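Local coordinates for protein chorismate synthase (Campylobacter jejuni, PDB 1SQ1) that probably catalyses the last step of chorismate biosynthesis, the anti-1,4-elimination of phosphate and a hydrogen from 5-enolpyruvylshikimate-3-phosphate, with reduced FMN as cofactor, at residues Cys148-Val156 with Phe168-Phe179; Gly219-Leu230 with Ile276-Leu286. All coordinates share one frame; numbering follows the deposited sequence.

Contact 1: residues Cys148-Val156 with Phe168-Phe179; sequences CVQSGVFGV and FDFEFAKKSEIF
Gln150 and Phe170 meet flat to flat where the short helix 170-175 crosses strand 148-156, a strand of one of the chain's two five-stranded antiparallel sheets, next to strand 205-212. The crossing is almost perpendicular, at 83°, with the axes 8.7 Å apart at their closest. The Gln150 chain, extended beyond CG, lays its amide over one face of the Phe170 ring, offset toward the rim; the two planes lie only 5° apart. CD of Gln150 is 4.1 Å from CD1 of Phe170, while Gln150 CB sits 3.7 Å from the ring's CE1. The rim of that ring also reaches the main chain: CE1 of Phe170 comes within 3.5 Å of the carbonyl C of Gln150, and Ser151 lies at the ring edge. The hydroxyl of Ser151 belongs to another neighbourhood, hydrogen-bonded to Thr209 and Ser333.

Farther along the strand, two rings meet. Phe154 and Phe168 come together obliquely, planes at 51°; the nearest approach is Phe154 CB to Phe168 CE2, 3.6 Å. Phe154 starts a classic beta bulge, facing Ala206 together with Gly155. Phe168 has a further aromatic neighbour in Phe208 of strand 205-212.

Asp169 is the N-cap of the crossing helix, its OD1 accepting from Phe172 N. After the helix, Ser176 forms an ST turn with Ile178 N, and the chain then comes back to the strand at Phe179. The Phe179 ring turns off toward Val326, Ser329 and Val330 of helix 325-346, but its CB stays 3.9 Å from Gly152 CA. Its side chain lies about 7 Å from that of Arg46, a predicted NADP(+)-binding residue. Beside it the two main chains join directly, through a weak, bent hydrogen bond from Val153 N to Phe179 O of 2.9 Å.

Contact 2: residues Gly219-Leu230 with Ile276-Leu286; sequences GEVLYDKLDSKL and ILGGISNGENL. With SO4 (sulfate ion), chain B.
Lys225 lies along the tight turn at Gly278 and Gly279, and each carbon of its side chain has something to rest on. With CG anti to the carbonyl carbon (chi1 -56°), the chain runs out extended beside the turn. CB touches Gly279 CA at 3.6 Å; CG and CD continue past the same CA, CD at 3.8 Å from it. CE has moved on to the preceding peptide and lies 3.6 Å from Gly278 O. The amine at the tip finds its hydrogen bond across the subunit boundary, at Gly236 O of the second subunit.

Next to this the main chains are fastened together. Leu226 N, at the start of helix 226-235, donates to Gly279 O in a bond of 2.8 Å and 159°, so a carbonyl of the turn engages the first turn of the helix just after its N-cap, Lys225. Within that helix start, Asp227 OD2 accepts from Ser228 N.

The apolar side of the contact centres on the end of Ile276. Its CD1 touches three residues of the first helical turns: Leu226 CD2 and Leu230 CD1, each 3.9 Å away, and Asp227 at its N and CB. The Leu226 and Ile276 side chains cross at about a right angle, and Leu226 CD2 also approaches Ser281 CB and Leu286. Val221 CG2 lies 3.5 Å from Gly278 O, the oxygen that Lys225 CE also meets.

A sulfate, probably from the crystallisation liquor, accepts from Gly278 N through O2 at 2.7 Å and also from Ala239 N of the second subunit, so it bridges two chains. Leu277 and Ile280 pair through both backbone bonds, the one from Ile280 N weak, and enclose a type I' turn: a two-residue beta hairpin set against the N terminus of a helix beside a subunit interface.

How the contacts relate
From the N terminus, strand 148-156 comes first and is met again after only 11 residues, when 168-179 closes contact 1. The chain then forms helix 186-198 and strand 205-212 before contact 2 opens at 219-230; its loop of 45 residues is closed by 276-286. The two follow in series, neither nested nor crossed, with centres about 24 Å apart and nearest atoms about 6 Å apart. They share framework all the same. Strand 205-212 pairs with 148-156, and its Val211 bonds to Leu286, where strand 286-292 begins. Helix 325-346 meets Phe179 near its start and Leu226 farther along, at Cys343, linking both contacts to one long helix.

Contact 1: residues Cys148-Val156 with Phe168-Phe179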
loop_
_atom_site.group_PDB
_atom_site.type_symbol
_atom_site.label_atom_id
_atom_site.label_comp_id
_atom_site.label_asym_id
_atom_site.label_seq_id
_atom_site.Cartn_x
_atom_site.Cartn_y
_atom_site.Cartn_z
ATOM N N CYS A 148 13.248 -12.303 21.282
ATOM C CA CYS A 148 14.168 -11.310 21.790
ATOM C C CYS A 148 15.123 -10.835 20.718
ATOM O O CYS A 148 15.718 -11.641 20.002
ATOM C CB CYS A 148 14.948 -11.886 22.964
ATOM S SG CYS A 148 15.847 -10.652 23.893
ATOM N N VAL A 149 15.256 -9.519 20.613
ATOM C CA VAL A 149 16.146 -8.909 19.635
ATOM C C VAL A 149 17.178 -8.060 20.371
ATOM O O VAL A 149 16.823 -7.164 21.138
ATOM C CB VAL A 149 15.357 -8.019 18.638
ATOM C CG1 VAL A 149 16.313 -7.342 17.673
ATOM C CG2 VAL A 149 14.360 -8.866 17.862
ATOM N N GLN A 150 18.453 -8.354 20.143
ATOM C CA GLN A 150 19.541 -7.623 20.782
ATOM C C GLN A 150 20.673 -7.409 19.790
ATOM O O GLN A 150 20.896 -8.244 18.914
ATOM C CB GLN A 150 20.044 -8.401 21.998
ATOM C CG GLN A 150 19.681 -9.884 21.965
ATOM C CD GLN A 150 20.033 -10.606 23.253
ATOM O OE1 GLN A 150 19.988 -10.020 24.341
ATOM N NE2 GLN A 150 20.366 -11.891 23.139
ATOM N N SER A 151 21.384 -6.290 19.938
ATOM C CA SER A 151 22.495 -5.924 19.051
ATOM C C SER A 151 23.642 -5.267 19.813
ATOM O O SER A 151 23.467 -4.789 20.939
ATOM C CB SER A 151 22.015 -4.938 17.985
ATOM O OG SER A 151 20.870 -5.423 17.301
ATOM N N GLY A 152 24.809 -5.230 19.176
ATOM C CA GLY A 152 25.978 -4.621 19.783
ATOM C C GLY A 152 27.100 -4.418 18.783
ATOM O O GLY A 152 27.087 -5.029 17.716
ATOM N N VAL A 153 28.073 -3.571 19.122
ATOM C CA VAL A 153 29.206 -3.290 18.233
ATOM C C VAL A 153 30.289 -4.364 18.328
ATOM O O VAL A 153 30.789 -4.654 19.415
ATOM C CB VAL A 153 29.887 -1.945 18.574
ATOM C CG1 VAL A 153 30.893 -1.592 17.491
ATOM C CG2 VAL A 153 28.859 -0.853 18.744
ATOM N N PHE A 154 30.669 -4.939 17.193
ATOM C CA PHE A 154 31.707 -5.955 17.213
ATOM C C PHE A 154 32.924 -5.540 16.428
ATOM O O PHE A 154 33.936 -6.241 16.419
ATOM C CB PHE A 154 31.184 -7.290 16.691
ATOM C CG PHE A 154 30.934 -7.345 15.208
ATOM C CD1 PHE A 154 31.859 -7.944 14.354
ATOM C CD2 PHE A 154 29.708 -6.942 14.677
ATOM C CE1 PHE A 154 31.552 -8.164 12.987
ATOM C CE2 PHE A 154 29.394 -7.155 13.319
ATOM C CZ PHE A 154 30.318 -7.769 12.475
ATOM N N GLY A 155 32.834 -4.386 15.781
ATOM C CA GLY A 155 33.948 -3.892 15.003
ATOM C C GLY A 155 33.967 -2.382 14.982
ATOM O O GLY A 155 32.927 -1.733 14.855
ATOM N N VAL A 156 35.156 -1.819 15.139
ATOM C CA VAL A 156 35.326 -0.377 15.099
ATOM C C VAL A 156 36.645 -0.077 14.406
ATOM O O VAL A 156 37.714 -0.426 14.904
ATOM C CB VAL A 156 35.356 0.243 16.499
ATOM C CG1 VAL A 156 35.712 1.719 16.392
ATOM C CG2 VAL A 156 34.005 0.057 17.183
ATOM N N PHE A 168 29.727 -13.854 20.847
ATOM C CA PHE A 168 29.808 -12.464 21.267
ATOM C C PHE A 168 29.107 -12.326 22.614
ATOM O O PHE A 168 28.029 -12.885 22.820
ATOM C CB PHE A 168 29.134 -11.544 20.238
ATOM C CG PHE A 168 29.835 -11.490 18.905
ATOM C CD1 PHE A 168 29.260 -12.059 17.776
ATOM C CD2 PHE A 168 31.061 -10.848 18.773
ATOM C CE1 PHE A 168 29.899 -11.984 16.537
ATOM C CE2 PHE A 168 31.699 -10.775 17.540
ATOM C CZ PHE A 168 31.116 -11.341 16.424
ATOM N N ASP A 169 29.708 -11.565 23.520
ATOM C CA ASP A 169 29.145 -11.389 24.848
ATOM C C ASP A 169 28.099 -10.292 24.936
ATOM O O ASP A 169 28.432 -9.112 25.026
ATOM C CB ASP A 169 30.257 -11.089 25.845
ATOM C CG ASP A 169 29.860 -11.417 27.264
ATOM O OD1 ASP A 169 28.741 -11.029 27.673
ATOM O OD2 ASP A 169 30.671 -12.063 27.968
ATOM N N PHE A 170 26.832 -10.683 24.934
ATOM C CA PHE A 170 25.752 -9.716 25.026
ATOM C C PHE A 170 25.610 -9.212 26.450
ATOM O O PHE A 170 25.119 -8.110 26.685
ATOM C CB PHE A 170 24.440 -10.341 24.556
ATOM C CG PHE A 170 24.222 -10.228 23.080
ATOM C CD1 PHE A 170 23.728 -9.055 22.534
ATOM C CD2 PHE A 170 24.538 -11.281 22.233
ATOM C CE1 PHE A 170 23.561 -8.932 21.166
ATOM C CE2 PHE A 170 24.374 -11.168 20.862
ATOM C CZ PHE A 170 23.883 -9.994 20.327
ATOM N N GLU A 171 26.029 -10.031 27.406
ATOM C CA GLU A 171 25.959 -9.641 28.809
ATOM C C GLU A 171 26.903 -8.454 28.958
ATOM O O GLU A 171 26.548 -7.415 29.519
ATOM C CB GLU A 171 26.405 -10.810 29.683
ATOM C CG GLU A 171 25.490 -12.027 29.574
ATOM C CD GLU A 171 24.322 -11.978 30.553
ATOM O OE1 GLU A 171 24.573 -12.082 31.777
ATOM O OE2 GLU A 171 23.160 -11.837 30.101
ATOM N N PHE A 172 28.109 -8.623 28.424
ATOM C CA PHE A 172 29.130 -7.586 28.447
ATOM C C PHE A 172 28.616 -6.389 27.632
ATOM O O PHE A 172 28.810 -5.234 28.013
ATOM C CB PHE A 172 30.429 -8.132 27.833
ATOM C CG PHE A 172 31.619 -7.221 28.000
ATOM C CD1 PHE A 172 32.248 -7.090 29.233
ATOM C CD2 PHE A 172 32.086 -6.466 26.929
ATOM C CE1 PHE A 172 33.324 -6.221 29.397
ATOM C CE2 PHE A 172 33.161 -5.594 27.083
ATOM C CZ PHE A 172 33.778 -5.469 28.319
ATOM N N ALA A 173 27.945 -6.672 26.518
ATOM C CA ALA A 173 27.420 -5.618 25.663
ATOM C C ALA A 173 26.505 -4.669 26.416
ATOM O O ALA A 173 26.661 -3.456 26.328
ATOM C CB ALA A 173 26.677 -6.222 24.484
ATOM N N LYS A 174 25.554 -5.225 27.157
ATOM C CA LYS A 174 24.603 -4.418 27.919
ATOM C C LYS A 174 25.295 -3.437 28.863
ATOM O O LYS A 174 24.903 -2.275 28.954
ATOM C CB LYS A 174 23.664 -5.329 28.729
ATOM C CG LYS A 174 22.780 -6.247 27.879
ATOM C CD LYS A 174 21.872 -7.132 28.732
ATOM C CE LYS A 174 20.864 -7.891 27.865
ATOM N NZ LYS A 174 19.962 -6.978 27.093
ATOM N N LYS A 175 26.334 -3.909 29.550
ATOM C CA LYS A 175 27.066 -3.092 30.513
ATOM C C LYS A 175 28.109 -2.154 29.879
ATOM O O LYS A 175 28.591 -1.227 30.534
ATOM C CB LYS A 175 27.726 -4.009 31.550
ATOM C CG LYS A 175 28.148 -3.325 32.860
ATOM C CD LYS A 175 26.951 -2.805 33.678
ATOM C CE LYS A 175 27.398 -2.130 34.988
ATOM N NZ LYS A 175 28.182 -3.037 35.883
ATOM N N SER A 176 28.444 -2.391 28.610
ATOM C CA SER A 176 29.415 -1.559 27.898
ATOM C C SER A 176 28.856 -0.212 27.452
ATOM O O SER A 176 27.702 -0.108 27.029
ATOM C CB SER A 176 29.942 -2.279 26.660
ATOM O OG SER A 176 30.759 -1.401 25.897
ATOM N N GLU A 177 29.696 0.813 27.525
ATOM C CA GLU A 177 29.299 2.152 27.124
ATOM C C GLU A 177 29.184 2.219 25.616
ATOM O O GLU A 177 28.610 3.160 25.076
ATOM C CB GLU A 177 30.327 3.186 27.589
ATOM C CG GLU A 177 30.865 2.946 28.988
ATOM C CD GLU A 177 32.180 2.171 28.985
ATOM O OE1 GLU A 177 32.248 1.096 28.338
ATOM O OE2 GLU A 177 33.146 2.638 29.637
ATOM N N ILE A 178 29.741 1.226 24.931
ATOM C CA ILE A 178 29.684 1.212 23.473
ATOM C C ILE A 178 29.058 -0.064 22.902
ATOM O O ILE A 178 29.109 -0.310 21.695
ATOM C CB ILE A 178 31.092 1.448 22.846
ATOM C CG1 ILE A 178 32.101 0.445 23.398
ATOM C CG2 ILE A 178 31.554 2.855 23.144
ATOM C CD1 ILE A 178 33.478 0.558 22.764
ATOM N N PHE A 179 28.458 -0.863 23.778
ATOM C CA PHE A 179 27.792 -2.103 23.376
ATOM C C PHE A 179 28.745 -3.139 22.788
ATOM O O PHE A 179 28.346 -3.965 21.967
ATOM C CB PHE A 179 26.676 -1.798 22.367
ATOM C CG PHE A 179 25.764 -0.672 22.791
ATOM C CD1 PHE A 179 25.675 0.494 22.028
ATOM C CD2 PHE A 179 25.021 -0.757 23.968
ATOM C CE1 PHE A 179 24.865 1.556 22.431
ATOM C CE2 PHE A 179 24.208 0.302 24.378
ATOM C CZ PHE A 179 24.132 1.459 23.609
#

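Contact 2: residues Gly219-Leu230 with Ile276-Leu286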
loop_
_atom_site.group_PDB
_atom_site.type_symbol
_atom_site.label_atom_id
_atom_site.label_comp_id
_atom_site.label_asym_id
_atom_site.label_seq_id
_atom_site.Cartn_x
_atom_site.Cartn_y
_atom_site.Cartn_z
ATOM N N GLY A 219 7.354 -14.117 7.654
ATOM C CA GLY A 219 7.827 -13.600 6.388
ATOM C C GLY A 219 6.890 -13.952 5.255
ATOM O O GLY A 219 6.506 -15.108 5.092
ATOM N N GLU A 220 6.521 -12.941 4.475
ATOM C CA GLU A 220 5.616 -13.098 3.334
ATOM C C GLU A 220 6.391 -13.400 2.060
ATOM O O GLU A 220 6.907 -12.490 1.416
ATOM C CB GLU A 220 4.810 -11.814 3.132
ATOM C CG GLU A 220 3.740 -11.568 4.190
ATOM C CD GLU A 220 2.706 -12.676 4.221
ATOM O OE1 GLU A 220 2.582 -13.342 5.277
ATOM O OE2 GLU A 220 2.014 -12.869 3.192
ATOM N N VAL A 221 6.441 -14.671 1.686
ATOM C CA VAL A 221 7.180 -15.079 0.507
ATOM C C VAL A 221 6.790 -14.376 -0.780
ATOM O O VAL A 221 5.624 -14.014 -1.012
ATOM C CB VAL A 221 7.078 -16.582 0.245
ATOM C CG1 VAL A 221 5.853 -16.883 -0.600
ATOM C CG2 VAL A 221 8.323 -17.058 -0.456
ATOM N N LEU A 222 7.839 -14.232 -1.597
ATOM C CA LEU A 222 7.887 -13.601 -2.903
ATOM C C LEU A 222 8.410 -12.183 -2.813
ATOM O O LEU A 222 9.600 -11.963 -3.038
ATOM C CB LEU A 222 6.540 -13.661 -3.599
ATOM C CG LEU A 222 6.643 -14.664 -4.760
ATOM C CD1 LEU A 222 7.577 -14.119 -5.828
ATOM C CD2 LEU A 222 7.180 -16.007 -4.275
ATOM N N TYR A 223 7.563 -11.224 -2.456
ATOM C CA TYR A 223 8.039 -9.844 -2.380
ATOM C C TYR A 223 7.863 -9.111 -1.053
ATOM O O TYR A 223 7.638 -7.898 -1.021
ATOM C CB TYR A 223 7.447 -9.029 -3.534
ATOM C CG TYR A 223 7.862 -9.622 -4.858
ATOM C CD1 TYR A 223 9.214 -9.721 -5.204
ATOM C CD2 TYR A 223 6.928 -10.210 -5.698
ATOM C CE1 TYR A 223 9.620 -10.408 -6.345
ATOM C CE2 TYR A 223 7.321 -10.894 -6.833
ATOM C CZ TYR A 223 8.666 -10.995 -7.152
ATOM O OH TYR A 223 9.035 -11.707 -8.270
ATOM N N ASP A 224 7.978 -9.850 0.046
ATOM C CA ASP A 224 7.902 -9.261 1.379
ATOM C C ASP A 224 8.516 -10.257 2.355
ATOM O O ASP A 224 8.038 -10.453 3.474
ATOM C CB ASP A 224 6.461 -8.909 1.774
ATOM C CG ASP A 224 6.403 -7.794 2.830
ATOM O OD1 ASP A 224 7.394 -7.034 2.943
ATOM O OD2 ASP A 224 5.369 -7.662 3.527
ATOM N N LYS A 225 9.597 -10.875 1.882
ATOM C CA LYS A 225 10.365 -11.864 2.617
ATOM C C LYS A 225 11.022 -11.234 3.841
ATOM O O LYS A 225 11.362 -10.051 3.839
ATOM C CB LYS A 225 11.427 -12.450 1.688
ATOM C CG LYS A 225 10.866 -13.046 0.399
ATOM C CD LYS A 225 11.978 -13.723 -0.384
ATOM C CE LYS A 225 11.442 -14.674 -1.435
ATOM N NZ LYS A 225 12.562 -15.376 -2.142
ATOM N N LEU A 226 11.205 -12.030 4.887
ATOM C CA LEU A 226 11.803 -11.524 6.099
ATOM C C LEU A 226 13.197 -10.936 5.872
ATOM O O LEU A 226 13.554 -9.931 6.487
ATOM C CB LEU A 226 11.854 -12.616 7.163
ATOM C CG LEU A 226 12.450 -12.059 8.457
ATOM C CD1 LEU A 226 11.555 -10.953 8.994
ATOM C CD2 LEU A 226 12.625 -13.163 9.464
ATOM N N ASP A 227 14.002 -11.542 5.005
ATOM C CA ASP A 227 15.329 -10.966 4.770
ATOM C C ASP A 227 15.187 -9.638 4.010
ATOM O O ASP A 227 15.842 -8.650 4.360
ATOM C CB ASP A 227 16.249 -11.954 4.031
ATOM C CG ASP A 227 15.557 -12.658 2.901
ATOM O OD1 ASP A 227 16.162 -13.566 2.297
ATOM O OD2 ASP A 227 14.399 -12.304 2.620
ATOM N N SER A 228 14.322 -9.602 2.994
ATOM C CA SER A 228 14.083 -8.365 2.241
ATOM C C SER A 228 13.739 -7.235 3.208
ATOM O O SER A 228 14.433 -6.226 3.267
ATOM C CB SER A 228 12.911 -8.515 1.265
ATOM O OG SER A 228 13.257 -9.280 0.126
ATOM N N LYS A 229 12.657 -7.409 3.958
ATOM C CA LYS A 229 12.225 -6.403 4.909
ATOM C C LYS A 229 13.358 -6.007 5.818
ATOM O O LYS A 229 13.540 -4.840 6.113
ATOM C CB LYS A 229 11.079 -6.935 5.765
ATOM C CG LYS A 229 9.753 -7.089 5.066
ATOM C CD LYS A 229 8.790 -7.873 5.937
ATOM C CE LYS A 229 7.373 -7.385 5.747
ATOM N NZ LYS A 229 7.151 -6.086 6.456
ATOM N N LEU A 230 14.120 -6.982 6.282
ATOM C CA LEU A 230 15.205 -6.674 7.191
ATOM C C LEU A 230 16.251 -5.826 6.511
ATOM O O LEU A 230 16.731 -4.849 7.085
ATOM C CB LEU A 230 15.838 -7.955 7.706
ATOM C CG LEU A 230 14.976 -8.687 8.725
ATOM C CD1 LEU A 230 15.523 -10.094 8.911
ATOM C CD2 LEU A 230 14.956 -7.906 10.044
ATOM N N ILE A 276 16.920 -17.792 8.149
ATOM C CA ILE A 276 15.966 -17.513 7.082
ATOM C C ILE A 276 16.231 -18.437 5.895
ATOM O O ILE A 276 17.373 -18.589 5.472
ATOM C CB ILE A 276 16.121 -16.051 6.605
ATOM C CG1 ILE A 276 15.857 -15.088 7.768
ATOM C CG2 ILE A 276 15.183 -15.775 5.425
ATOM C CD1 ILE A 276 15.918 -13.637 7.383
ATOM N N LEU A 277 15.180 -19.052 5.363
ATOM C CA LEU A 277 15.314 -19.951 4.221
ATOM C C LEU A 277 14.129 -19.722 3.311
ATOM O O LEU A 277 12.991 -19.926 3.724
ATOM C CB LEU A 277 15.308 -21.408 4.668
ATOM C CG LEU A 277 16.556 -21.921 5.378
ATOM C CD1 LEU A 277 16.195 -23.122 6.257
ATOM C CD2 LEU A 277 17.619 -22.253 4.340
ATOM N N GLY A 278 14.386 -19.301 2.078
ATOM C CA GLY A 278 13.297 -19.041 1.157
ATOM C C GLY A 278 12.593 -17.733 1.468
ATOM O O GLY A 278 11.570 -17.415 0.870
ATOM N N GLY A 279 13.132 -16.972 2.414
ATOM C CA GLY A 279 12.515 -15.706 2.760
ATOM C C GLY A 279 11.622 -15.795 3.967
ATOM O O GLY A 279 10.991 -14.818 4.363
ATOM N N ILE A 280 11.556 -16.978 4.559
ATOM C CA ILE A 280 10.734 -17.164 5.742
ATOM C C ILE A 280 11.660 -17.716 6.819
ATOM O O ILE A 280 12.612 -18.446 6.500
ATOM C CB ILE A 280 9.527 -18.117 5.448
ATOM C CG1 ILE A 280 9.991 -19.556 5.280
ATOM C CG2 ILE A 280 8.841 -17.694 4.152
ATOM C CD1 ILE A 280 9.959 -20.362 6.570
ATOM N N SER A 281 11.403 -17.337 8.074
ATOM C CA SER A 281 12.220 -17.776 9.215
ATOM C C SER A 281 12.030 -19.265 9.446
ATOM O O SER A 281 10.919 -19.770 9.300
ATOM C CB SER A 281 11.832 -17.006 10.479
ATOM O OG SER A 281 10.469 -17.190 10.789
ATOM N N ASN A 282 13.109 -19.960 9.811
ATOM C CA ASN A 282 13.062 -21.406 10.032
ATOM C C ASN A 282 13.098 -21.826 11.505
ATOM O O ASN A 282 13.159 -23.016 11.812
ATOM C CB ASN A 282 14.230 -22.073 9.310
ATOM C CG ASN A 282 15.565 -21.759 9.957
ATOM O OD1 ASN A 282 15.635 -21.024 10.948
ATOM N ND2 ASN A 282 16.636 -22.321 9.403
ATOM N N GLY A 283 13.074 -20.857 12.413
ATOM C CA GLY A 283 13.120 -21.180 13.826
ATOM C C GLY A 283 14.458 -20.820 14.448
ATOM O O GLY A 283 14.516 -20.316 15.569
ATOM N N GLU A 284 15.547 -21.063 13.726
ATOM C CA GLU A 284 16.866 -20.746 14.256
ATOM C C GLU A 284 17.020 -19.266 14.578
ATOM O O GLU A 284 16.238 -18.438 14.124
ATOM C CB GLU A 284 17.940 -21.183 13.266
ATOM C CG GLU A 284 18.017 -22.681 13.110
ATOM C CD GLU A 284 18.365 -23.387 14.415
ATOM O OE1 GLU A 284 17.511 -24.139 14.945
ATOM O OE2 GLU A 284 19.495 -23.179 14.915
ATOM N N ASN A 285 18.034 -18.938 15.368
ATOM C CA ASN A 285 18.289 -17.554 15.741
ATOM C C ASN A 285 18.489 -16.741 14.489
ATOM O O ASN A 285 18.697 -17.299 13.411
ATOM C CB ASN A 285 19.549 -17.457 16.579
ATOM C CG ASN A 285 19.424 -18.184 17.884
ATOM O OD1 ASN A 285 18.927 -17.630 18.862
ATOM N ND2 ASN A 285 19.856 -19.441 17.909
ATOM N N LEU A 286 18.451 -15.424 14.632
ATOM C CA LEU A 286 18.628 -14.544 13.490
ATOM C C LEU A 286 20.013 -13.919 13.560
ATOM O O LEU A 286 20.362 -13.289 14.558
ATOM C CB LEU A 286 17.542 -13.460 13.499
ATOM C CG LEU A 286 16.599 -13.267 12.298
ATOM C CD1 LEU A 286 16.190 -14.592 11.650
ATOM C CD2 LEU A 286 15.386 -12.508 12.783
HETATM S S SO4 B . 17.548 -18.163 0.226
HETATM O O1 SO4 B . 17.026 -19.230 -0.656
HETATM O O2 SO4 B . 16.583 -17.879 1.322
HETATM O O3 SO4 B . 18.832 -18.584 0.821
HETATM O O4 SO4 B . 17.746 -16.930 -0.563
#